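Local atomic coordinates of rhamnonate dehydratase (Gibberella zeae PH-1, PDB entry 3FXG), a protein that probably dehydrates L-rhamnonate to its 2-keto-3-deoxy acid, using a bound magnesium ion, as a member of the enolase superfamily. Residues F190-G195 with S226-Y231; F205-R210 with L240-N245; Y231-V236 with R264-V269. One frame throughout, in Å; residues are numbered along the deposited sequence.

Interaction 1 (F190-G195 with S226-Y231); sequences FCPDDG and SLNVSY
The phenolic oxygen of Tyr231 is joined to the 190-195 loop through water 1, which lies 2.7 Å from Tyr231 OH. The same water donates to two backbone carbonyls of the loop, Cys191 O at 2.8 Å and Gly195 O, so one solvent molecule ties the residues flanking the short 3-10 segment to the hydroxyl. Tyr231 OH has a second partner in Asn202 ND2, on helix 195-213, and that amide also donates to Phe190 O; tyrosine suits the place because its ring is apolar while its far end can share in this polar network. The apolar part is met by Pro192, whose ring lies over one face of the aromatic ring. Its CG stands 3.8 Å from the centroid of the Tyr231 ring, 24° off the normal, a CH-pi contact shifted toward the rim, near Tyr231 CG. The two side chains cross at about a right angle, and proline's ring presents several C-H groups at once: CD rests 3.6 Å from Leu227 CD2, while CB meets the amide end of Asn228 at ND2. Each segment belongs to a connection from a strand of the enolase-superfamily barrel to the next helix, 184-187 to 195-213 and 219-222 to 229-238, and 226-231 already includes the first turn of the second helix. At that helix start Asn228 is the N-cap. Its CG sits between the backbone N and the carbonyl carbon (chi1 60°), which carries OD1 back over the first turn to accept from Tyr231 N at 2.7 Å, nearly straight at 172°. With OD1 engaged by the helix, ND2 is left facing Pro192. Ser226 O approaches Pro192 CD to 3.4 Å, while Ser226 OG bonds to Cys223 O and Ser43 OG.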
loop_
_atom_site.group_PDB
_atom_site.type_symbol
_atom_site.label_atom_id
_atom_site.label_comp_id
_atom_site.label_asym_id
_atom_site.label_seq_id
_atom_site.Cartn_x
_atom_site.Cartn_y
_atom_site.Cartn_z
ATOM N N PHE A 190 23.753 -19.754 21.250
ATOM C CA PHE A 190 23.830 -20.511 20.002
ATOM C C PHE A 190 23.114 -19.913 18.795
ATOM O O PHE A 190 22.055 -19.301 18.926
ATOM C CB PHE A 190 23.340 -21.933 20.274
ATOM C CG PHE A 190 23.970 -22.545 21.493
ATOM C CD1 PHE A 190 25.310 -22.924 21.482
ATOM C CD2 PHE A 190 23.252 -22.657 22.680
ATOM C CE1 PHE A 190 25.929 -23.402 22.638
ATOM C CE2 PHE A 190 23.862 -23.132 23.841
ATOM C CZ PHE A 190 25.202 -23.503 23.819
ATOM N N CYS A 191 23.712 -20.104 17.621
ATOM C CA CYS A 191 23.177 -19.582 16.368
ATOM C C CYS A 191 22.229 -20.572 15.686
ATOM O O CYS A 191 22.147 -21.735 16.074
ATOM C CB CYS A 191 24.326 -19.227 15.417
ATOM S SG CYS A 191 25.130 -20.654 14.644
ATOM N N PRO A 192 21.501 -20.116 14.654
ATOM C CA PRO A 192 20.555 -20.966 13.924
ATOM C C PRO A 192 21.144 -22.253 13.343
ATOM O O PRO A 192 20.453 -23.266 13.246
ATOM C CB PRO A 192 20.025 -20.033 12.836
ATOM C CG PRO A 192 20.074 -18.691 13.500
ATOM C CD PRO A 192 21.427 -18.724 14.172
ATOM N N ASP A 193 22.415 -22.216 12.957
ATOM C CA ASP A 193 23.048 -23.395 12.380
ATOM C C ASP A 193 23.189 -24.562 13.352
ATOM O O ASP A 193 23.568 -25.662 12.954
ATOM C CB ASP A 193 24.407 -23.028 11.785
ATOM C CG ASP A 193 24.274 -22.180 10.536
ATOM O OD1 ASP A 193 23.558 -22.605 9.604
ATOM O OD2 ASP A 193 24.881 -21.093 10.481
ATOM N N ASP A 194 22.886 -24.325 14.624
ATOM C CA ASP A 194 22.954 -25.386 15.622
ATOM C C ASP A 194 21.602 -26.093 15.668
ATOM O O ASP A 194 21.365 -26.969 16.500
ATOM C CB ASP A 194 23.314 -24.814 16.995
ATOM C CG ASP A 194 24.814 -24.660 17.185
ATOM O OD1 ASP A 194 25.519 -24.385 16.191
ATOM O OD2 ASP A 194 25.290 -24.803 18.329
ATOM N N GLY A 195 20.718 -25.694 14.757
ATOM C CA GLY A 195 19.404 -26.299 14.660
ATOM C C GLY A 195 18.540 -26.298 15.905
ATOM O O GLY A 195 18.730 -25.496 16.820
ATOM N N SER A 226 23.182 -12.180 14.731
ATOM C CA SER A 226 23.436 -13.559 14.320
ATOM C C SER A 226 22.283 -14.455 13.886
ATOM O O SER A 226 22.525 -15.579 13.449
ATOM C CB SER A 226 24.181 -14.279 15.442
ATOM O OG SER A 226 23.307 -14.511 16.538
ATOM N N LEU A 227 21.041 -13.999 14.007
ATOM C CA LEU A 227 19.922 -14.857 13.635
ATOM C C LEU A 227 19.325 -14.505 12.278
ATOM O O LEU A 227 19.946 -13.820 11.461
ATOM C CB LEU A 227 18.829 -14.793 14.712
ATOM C CG LEU A 227 19.321 -14.874 16.162
ATOM C CD1 LEU A 227 18.124 -14.826 17.105
ATOM C CD2 LEU A 227 20.130 -16.156 16.374
ATOM N N ASN A 228 18.122 -15.008 12.035
ATOM C CA ASN A 228 17.407 -14.727 10.798
ATOM C C ASN A 228 15.929 -14.651 11.166
ATOM O O ASN A 228 15.553 -14.982 12.294
ATOM C CB ASN A 228 17.669 -15.818 9.753
ATOM C CG ASN A 228 17.225 -17.186 10.209
ATOM O OD1 ASN A 228 16.051 -17.406 10.509
ATOM N ND2 ASN A 228 18.164 -18.122 10.254
ATOM N N VAL A 229 15.090 -14.218 10.232
ATOM C CA VAL A 229 13.668 -14.066 10.517
ATOM C C VAL A 229 12.958 -15.292 11.073
ATOM O O VAL A 229 12.324 -15.213 12.129
ATOM C CB VAL A 229 12.905 -13.555 9.271
ATOM C CG1 VAL A 229 11.405 -13.528 9.546
ATOM C CG2 VAL A 229 13.386 -12.153 8.917
ATOM N N SER A 230 13.051 -16.420 10.372
ATOM C CA SER A 230 12.385 -17.639 10.825
ATOM C C SER A 230 12.864 -18.111 12.192
ATOM O O SER A 230 12.055 -18.454 13.056
ATOM C CB SER A 230 12.583 -18.771 9.811
ATOM O OG SER A 230 11.920 -18.486 8.593
ATOM N N TYR A 231 14.179 -18.139 12.384
ATOM C CA TYR A 231 14.732 -18.596 13.654
ATOM C C TYR A 231 14.312 -17.681 14.800
ATOM O O TYR A 231 13.935 -18.150 15.877
ATOM C CB TYR A 231 16.258 -18.669 13.586
ATOM C CG TYR A 231 16.868 -19.346 14.791
ATOM C CD1 TYR A 231 16.992 -20.736 14.847
ATOM C CD2 TYR A 231 17.294 -18.601 15.890
ATOM C CE1 TYR A 231 17.529 -21.366 15.970
ATOM C CE2 TYR A 231 17.825 -19.218 17.017
ATOM C CZ TYR A 231 17.942 -20.600 17.050
ATOM O OH TYR A 231 18.479 -21.207 18.160
HETATM O O HOH W 1 20.085 -23.181 17.313
#

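Interaction 2 (F205-R210 with L240-N245); sequences FLRKHR and LDLNIN
Arg210 presents the edge of its guanidinium group to the backbone of the 240-245 turn, and Leu242 lays its two methyls against the helix one turn earlier. The arginine grips Leu242 O side-on with two nitrogens: NE at 2.9 Å and NH2 at 3.2 Å from that oxygen. The acceptor lies close to the guanidinium plane, and bends at chi2 and chi3 (55° and 70°) fold the chain round to bring that edge to the carbonyl. Arg210 NH2 also makes a weak bond to Asn243 O, and water 2 donates to Asn243 O and accepts a weak bond from Arg210 NH2. Leu242 reaches the other way, with CD1 3.6 Å from Leu206 CB and equally near Arg207 N, while CD2 lies against the CB and CG methylenes of Arg207, the two side chains crossing at a slant. Leucine suits this buried place because its forked end serves both neighbours, one methyl for each. On the other side of the arginine, NH1 bonds Phe217 O and Gly214 O in the loop leading to strand 219-222. One guanidinium thus gathers carbonyls from the two loops that feed neighbouring barrel strands, 219-222 and 246-248, and its positive charge probably strengthens these bonds to neutral acceptors.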
loop_
_atom_site.group_PDB
_atom_site.type_symbol
_atom_site.label_atom_id
_atom_site.label_comp_id
_atom_site.label_asym_id
_atom_site.label_seq_id
_atom_site.Cartn_x
_atom_site.Cartn_y
_atom_site.Cartn_z
ATOM N N PHE A 205 18.898 -21.934 28.491
ATOM C CA PHE A 205 19.834 -20.915 28.959
ATOM C C PHE A 205 19.083 -19.725 29.549
ATOM O O PHE A 205 19.392 -19.256 30.651
ATOM C CB PHE A 205 20.696 -20.445 27.784
ATOM C CG PHE A 205 21.583 -19.275 28.100
ATOM C CD1 PHE A 205 22.748 -19.445 28.842
ATOM C CD2 PHE A 205 21.270 -18.004 27.625
ATOM C CE1 PHE A 205 23.595 -18.366 29.101
ATOM C CE2 PHE A 205 22.107 -16.920 27.877
ATOM C CZ PHE A 205 23.274 -17.100 28.615
ATOM N N LEU A 206 18.098 -19.236 28.800
ATOM C CA LEU A 206 17.298 -18.101 29.234
ATOM C C LEU A 206 16.399 -18.466 30.413
ATOM O O LEU A 206 16.180 -17.652 31.308
ATOM C CB LEU A 206 16.459 -17.576 28.059
ATOM C CG LEU A 206 17.273 -17.012 26.886
ATOM C CD1 LEU A 206 16.337 -16.581 25.758
ATOM C CD2 LEU A 206 18.116 -15.827 27.361
ATOM N N ARG A 207 15.889 -19.692 30.420
ATOM C CA ARG A 207 15.025 -20.145 31.507
ATOM C C ARG A 207 15.803 -20.144 32.820
ATOM O O ARG A 207 15.277 -19.760 33.866
ATOM C CB ARG A 207 14.514 -21.560 31.234
ATOM C CG ARG A 207 13.504 -22.051 32.258
ATOM C CD ARG A 207 13.499 -23.569 32.345
ATOM N NE ARG A 207 14.754 -24.078 32.896
ATOM C CZ ARG A 207 15.160 -23.884 34.149
ATOM N NH1 ARG A 207 14.411 -23.190 34.998
ATOM N NH2 ARG A 207 16.320 -24.384 34.555
ATOM N N LYS A 208 17.058 -20.577 32.754
ATOM C CA LYS A 208 17.917 -20.638 33.928
ATOM C C LYS A 208 18.108 -19.251 34.530
ATOM O O LYS A 208 18.060 -19.076 35.748
ATOM C CB LYS A 208 19.276 -21.237 33.552
ATOM C CG LYS A 208 20.221 -21.412 34.731
ATOM C CD LYS A 208 21.495 -22.155 34.344
ATOM C CE LYS A 208 21.227 -23.620 34.010
ATOM N NZ LYS A 208 20.394 -23.807 32.784
ATOM N N HIS A 209 18.320 -18.260 33.674
ATOM C CA HIS A 209 18.506 -16.897 34.147
ATOM C C HIS A 209 17.222 -16.344 34.747
ATOM O O HIS A 209 17.250 -15.701 35.797
ATOM C CB HIS A 209 18.991 -16.011 33.003
ATOM C CG HIS A 209 20.454 -16.150 32.723
ATOM N ND1 HIS A 209 20.956 -16.380 31.460
ATOM C CD2 HIS A 209 21.526 -16.089 33.548
ATOM C CE1 HIS A 209 22.273 -16.456 31.521
ATOM N NE2 HIS A 209 22.645 -16.283 32.776
ATOM N N ARG A 210 16.098 -16.601 34.087
ATOM C CA ARG A 210 14.810 -16.130 34.587
ATOM C C ARG A 210 14.563 -16.740 35.961
ATOM O O ARG A 210 14.063 -16.077 36.870
ATOM C CB ARG A 210 13.680 -16.531 33.630
ATOM C CG ARG A 210 12.274 -16.336 34.201
ATOM C CD ARG A 210 12.050 -14.912 34.683
ATOM N NE ARG A 210 11.978 -13.950 33.586
ATOM C CZ ARG A 210 12.271 -12.659 33.704
ATOM N NH1 ARG A 210 12.667 -12.171 34.876
ATOM N NH2 ARG A 210 12.159 -11.851 32.652
ATOM N N LEU A 240 8.170 -17.439 25.151
ATOM C CA LEU A 240 7.094 -16.562 25.594
ATOM C C LEU A 240 6.823 -16.526 27.098
ATOM O O LEU A 240 6.592 -15.453 27.651
ATOM C CB LEU A 240 5.809 -16.877 24.821
ATOM C CG LEU A 240 5.909 -16.541 23.324
ATOM C CD1 LEU A 240 4.580 -16.812 22.635
ATOM C CD2 LEU A 240 6.308 -15.080 23.150
ATOM N N ASP A 241 6.872 -17.671 27.770
ATOM C CA ASP A 241 6.613 -17.692 29.209
ATOM C C ASP A 241 7.762 -17.148 30.061
ATOM O O ASP A 241 7.625 -17.008 31.279
ATOM C CB ASP A 241 6.266 -19.110 29.666
ATOM C CG ASP A 241 7.360 -20.110 29.356
ATOM O OD1 ASP A 241 7.176 -21.306 29.672
ATOM O OD2 ASP A 241 8.403 -19.706 28.796
ATOM N N LEU A 242 8.891 -16.839 29.431
ATOM C CA LEU A 242 10.040 -16.312 30.163
ATOM C C LEU A 242 9.960 -14.796 30.317
ATOM O O LEU A 242 10.795 -14.182 30.985
ATOM C CB LEU A 242 11.341 -16.705 29.458
ATOM C CG LEU A 242 11.586 -18.209 29.295
ATOM C CD1 LEU A 242 12.976 -18.439 28.719
ATOM C CD2 LEU A 242 11.454 -18.907 30.643
ATOM N N ASN A 243 8.952 -14.201 29.689
ATOM C CA ASN A 243 8.721 -12.763 29.745
ATOM C C ASN A 243 9.953 -11.904 29.446
ATOM O O ASN A 243 10.288 -10.999 30.209
ATOM C CB ASN A 243 8.150 -12.394 31.120
ATOM C CG ASN A 243 6.806 -13.061 31.394
ATOM O OD1 ASN A 243 6.321 -13.068 32.527
ATOM N ND2 ASN A 243 6.197 -13.619 30.350
ATOM N N ILE A 244 10.618 -12.184 28.332
ATOM C CA ILE A 244 11.800 -11.419 27.934
ATOM C C ILE A 244 11.394 -9.972 27.638
ATOM O O ILE A 244 10.428 -9.730 26.918
ATOM C CB ILE A 244 12.462 -12.045 26.677
ATOM C CG1 ILE A 244 12.920 -13.472 26.994
ATOM C CG2 ILE A 244 13.637 -11.194 26.209
ATOM C CD1 ILE A 244 13.871 -13.573 28.176
ATOM N N ASN A 245 12.131 -9.016 28.197
ATOM C CA ASN A 245 11.831 -7.596 28.003
ATOM C C ASN A 245 11.977 -7.195 26.533
ATOM O O ASN A 245 11.060 -6.616 25.945
ATOM C CB ASN A 245 12.753 -6.737 28.872
ATOM C CG ASN A 245 12.268 -5.302 28.993
ATOM O OD1 ASN A 245 13.050 -4.391 29.269
ATOM N ND2 ASN A 245 10.973 -5.097 28.799
HETATM O O HOH W 2 11.791 -9.218 31.398
#

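Interaction 3 (Y231-V236 with R264-V269); sequences YTIELV and RAHPTV
Val236 covers one face of the His266 imidazole, its CG1 poised 3.5 Å from the ring centroid and only 3° off the normal, a CH-pi contact over the centre of the ring. That methyl lies anti to the backbone N (chi1 169°), a setting that carries it out from helix 229-238 over the ring. The same methyl touches Val269 CG2 at 4.0 Å, so it meets both the imidazole and, roughly at right angles to it, the residue that leads into strand 270-273. A branched valine suits the spot because it is compact and one of its methyls can meet both the ring and Val269. The rim of the imidazole has a different task. His266 NE2 donates to Ile233 O at 2.9 Å, nearly straight at 165°, and the acceptor lies close to the ring plane. The nitrogen arrives in the plane of the carbonyl, on a lone pair, leaving the helix oxygen bonded from its side. Ile233 completes the contact by setting CD1 3.6 Å from Ala265 CB, where the small alanine near the end of helix 259-265 allows close approach. His266 is the first residue to leave that helix and opens a type I turn to Val269. The contact therefore joins two successive helices on the outside of the barrel, with Phe271 of strand 270-273 touching both Val236 and His266. Pro267 of a second subunit packs on Ile233 and Ala265. Because a carbonyl can only accept, NE2 very probably carries a proton; the bond both satisfies a buried polar atom and fixes the rotation of the ring, keeping its face against the valine.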
loop_
_atom_site.group_PDB
_atom_site.type_symbol
_atom_site.label_atom_id
_atom_site.label_comp_id
_atom_site.label_asym_id
_atom_site.label_seq_id
_atom_site.Cartn_x
_atom_site.Cartn_y
_atom_site.Cartn_z
ATOM N N TYR A 231 14.179 -18.139 12.384
ATOM C CA TYR A 231 14.732 -18.596 13.654
ATOM C C TYR A 231 14.312 -17.681 14.800
ATOM O O TYR A 231 13.935 -18.150 15.877
ATOM C CB TYR A 231 16.258 -18.669 13.586
ATOM C CG TYR A 231 16.868 -19.346 14.791
ATOM C CD1 TYR A 231 16.992 -20.736 14.847
ATOM C CD2 TYR A 231 17.294 -18.601 15.890
ATOM C CE1 TYR A 231 17.529 -21.366 15.970
ATOM C CE2 TYR A 231 17.825 -19.218 17.017
ATOM C CZ TYR A 231 17.942 -20.600 17.050
ATOM O OH TYR A 231 18.479 -21.207 18.160
ATOM N N THR A 232 14.376 -16.374 14.567
ATOM C CA THR A 232 13.987 -15.405 15.585
ATOM C C THR A 232 12.538 -15.636 15.991
ATOM O O THR A 232 12.210 -15.669 17.178
ATOM C CB THR A 232 14.131 -13.958 15.071
ATOM O OG1 THR A 232 15.508 -13.689 14.779
ATOM C CG2 THR A 232 13.643 -12.963 16.119
ATOM N N ILE A 233 11.669 -15.800 14.999
ATOM C CA ILE A 233 10.256 -16.027 15.268
ATOM C C ILE A 233 10.029 -17.293 16.092
ATOM O O ILE A 233 9.224 -17.292 17.026
ATOM C CB ILE A 233 9.449 -16.096 13.939
ATOM C CG1 ILE A 233 9.345 -14.686 13.339
ATOM C CG2 ILE A 233 8.055 -16.664 14.184
ATOM C CD1 ILE A 233 8.623 -14.621 12.000
ATOM N N GLU A 234 10.741 -18.369 15.767
ATOM C CA GLU A 234 10.571 -19.609 16.517
ATOM C C GLU A 234 11.144 -19.517 17.931
ATOM O O GLU A 234 10.545 -20.024 18.877
ATOM C CB GLU A 234 11.209 -20.791 15.776
ATOM C CG GLU A 234 11.169 -22.087 16.588
ATOM C CD GLU A 234 11.496 -23.326 15.776
ATOM O OE1 GLU A 234 12.376 -23.257 14.894
ATOM O OE2 GLU A 234 10.879 -24.382 16.036
ATOM N N LEU A 235 12.299 -18.873 18.068
ATOM C CA LEU A 235 12.945 -18.719 19.373
ATOM C C LEU A 235 12.089 -17.872 20.311
ATOM O O LEU A 235 11.877 -18.228 21.473
ATOM C CB LEU A 235 14.324 -18.070 19.208
ATOM C CG LEU A 235 15.109 -17.746 20.486
ATOM C CD1 LEU A 235 15.375 -19.023 21.278
ATOM C CD2 LEU A 235 16.422 -17.076 20.114
ATOM N N VAL A 236 11.603 -16.743 19.811
ATOM C CA VAL A 236 10.770 -15.877 20.627
ATOM C C VAL A 236 9.514 -16.629 21.062
ATOM O O VAL A 236 9.112 -16.554 22.224
ATOM C CB VAL A 236 10.401 -14.584 19.860
ATOM C CG1 VAL A 236 9.320 -13.806 20.606
ATOM C CG2 VAL A 236 11.652 -13.717 19.713
ATOM N N ARG A 264 5.065 -8.938 12.554
ATOM C CA ARG A 264 3.806 -9.534 12.118
ATOM C C ARG A 264 3.548 -10.778 12.963
ATOM O O ARG A 264 2.408 -11.095 13.298
ATOM C CB ARG A 264 3.872 -9.924 10.635
ATOM C CG ARG A 264 2.671 -10.741 10.164
ATOM C CD ARG A 264 2.690 -11.007 8.657
ATOM N NE ARG A 264 3.758 -11.918 8.251
ATOM C CZ ARG A 264 3.979 -12.287 6.993
ATOM N NH1 ARG A 264 3.205 -11.825 6.019
ATOM N NH2 ARG A 264 4.976 -13.114 6.705
ATOM N N ALA A 265 4.623 -11.474 13.312
ATOM C CA ALA A 265 4.518 -12.687 14.109
ATOM C C ALA A 265 4.429 -12.402 15.606
ATOM O O ALA A 265 3.652 -13.036 16.319
ATOM C CB ALA A 265 5.711 -13.594 13.830
ATOM N N HIS A 266 5.218 -11.444 16.077
ATOM C CA HIS A 266 5.245 -11.116 17.502
ATOM C C HIS A 266 5.037 -9.623 17.753
ATOM O O HIS A 266 5.931 -8.941 18.248
ATOM C CB HIS A 266 6.592 -11.543 18.092
ATOM C CG HIS A 266 6.844 -13.016 18.019
ATOM N ND1 HIS A 266 6.098 -13.933 18.726
ATOM C CD2 HIS A 266 7.762 -13.731 17.325
ATOM C CE1 HIS A 266 6.543 -15.152 18.471
ATOM N NE2 HIS A 266 7.553 -15.056 17.623
ATOM N N PRO A 267 3.843 -9.104 17.440
ATOM C CA PRO A 267 3.561 -7.678 17.640
ATOM C C PRO A 267 3.556 -7.172 19.085
ATOM O O PRO A 267 3.633 -5.965 19.315
ATOM C CB PRO A 267 2.214 -7.499 16.941
ATOM C CG PRO A 267 1.547 -8.828 17.169
ATOM C CD PRO A 267 2.671 -9.802 16.881
ATOM N N THR A 268 3.471 -8.076 20.058
ATOM C CA THR A 268 3.471 -7.652 21.459
ATOM C C THR A 268 4.849 -7.811 22.108
ATOM O O THR A 268 4.996 -7.632 23.318
ATOM C CB THR A 268 2.450 -8.451 22.298
ATOM O OG1 THR A 268 2.893 -9.806 22.422
ATOM C CG2 THR A 268 1.078 -8.435 21.628
ATOM N N VAL A 269 5.854 -8.155 21.307
ATOM C CA VAL A 269 7.210 -8.335 21.818
ATOM C C VAL A 269 8.113 -7.209 21.325
ATOM O O VAL A 269 8.013 -6.775 20.174
ATOM C CB VAL A 269 7.802 -9.690 21.366
ATOM C CG1 VAL A 269 9.214 -9.854 21.909
ATOM C CG2 VAL A 269 6.919 -10.829 21.856
#

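Passing from the N terminus, the chain first meets the 190-195 loop after strand 184-187, then helix 195-213 with its 205-210 portion. Interaction 1 closes when the chain, having added strand 219-222, returns at 226-231. Interaction 2 closes later, at 240-245, so the two cross along the sequence. Interaction 3 opens at Tyr231, the residue it shares with interaction 1, and closes at 264-269; it crosses interaction 2 but follows interaction 1 in series. Helix 229-238 is thereby tied to the loop before helix 195-213 and to the end of helix 259-265, while interaction 2 joins helix 195-213 to the loop entering strand 246-248. Together they link consecutive beta-alpha units of the barrel.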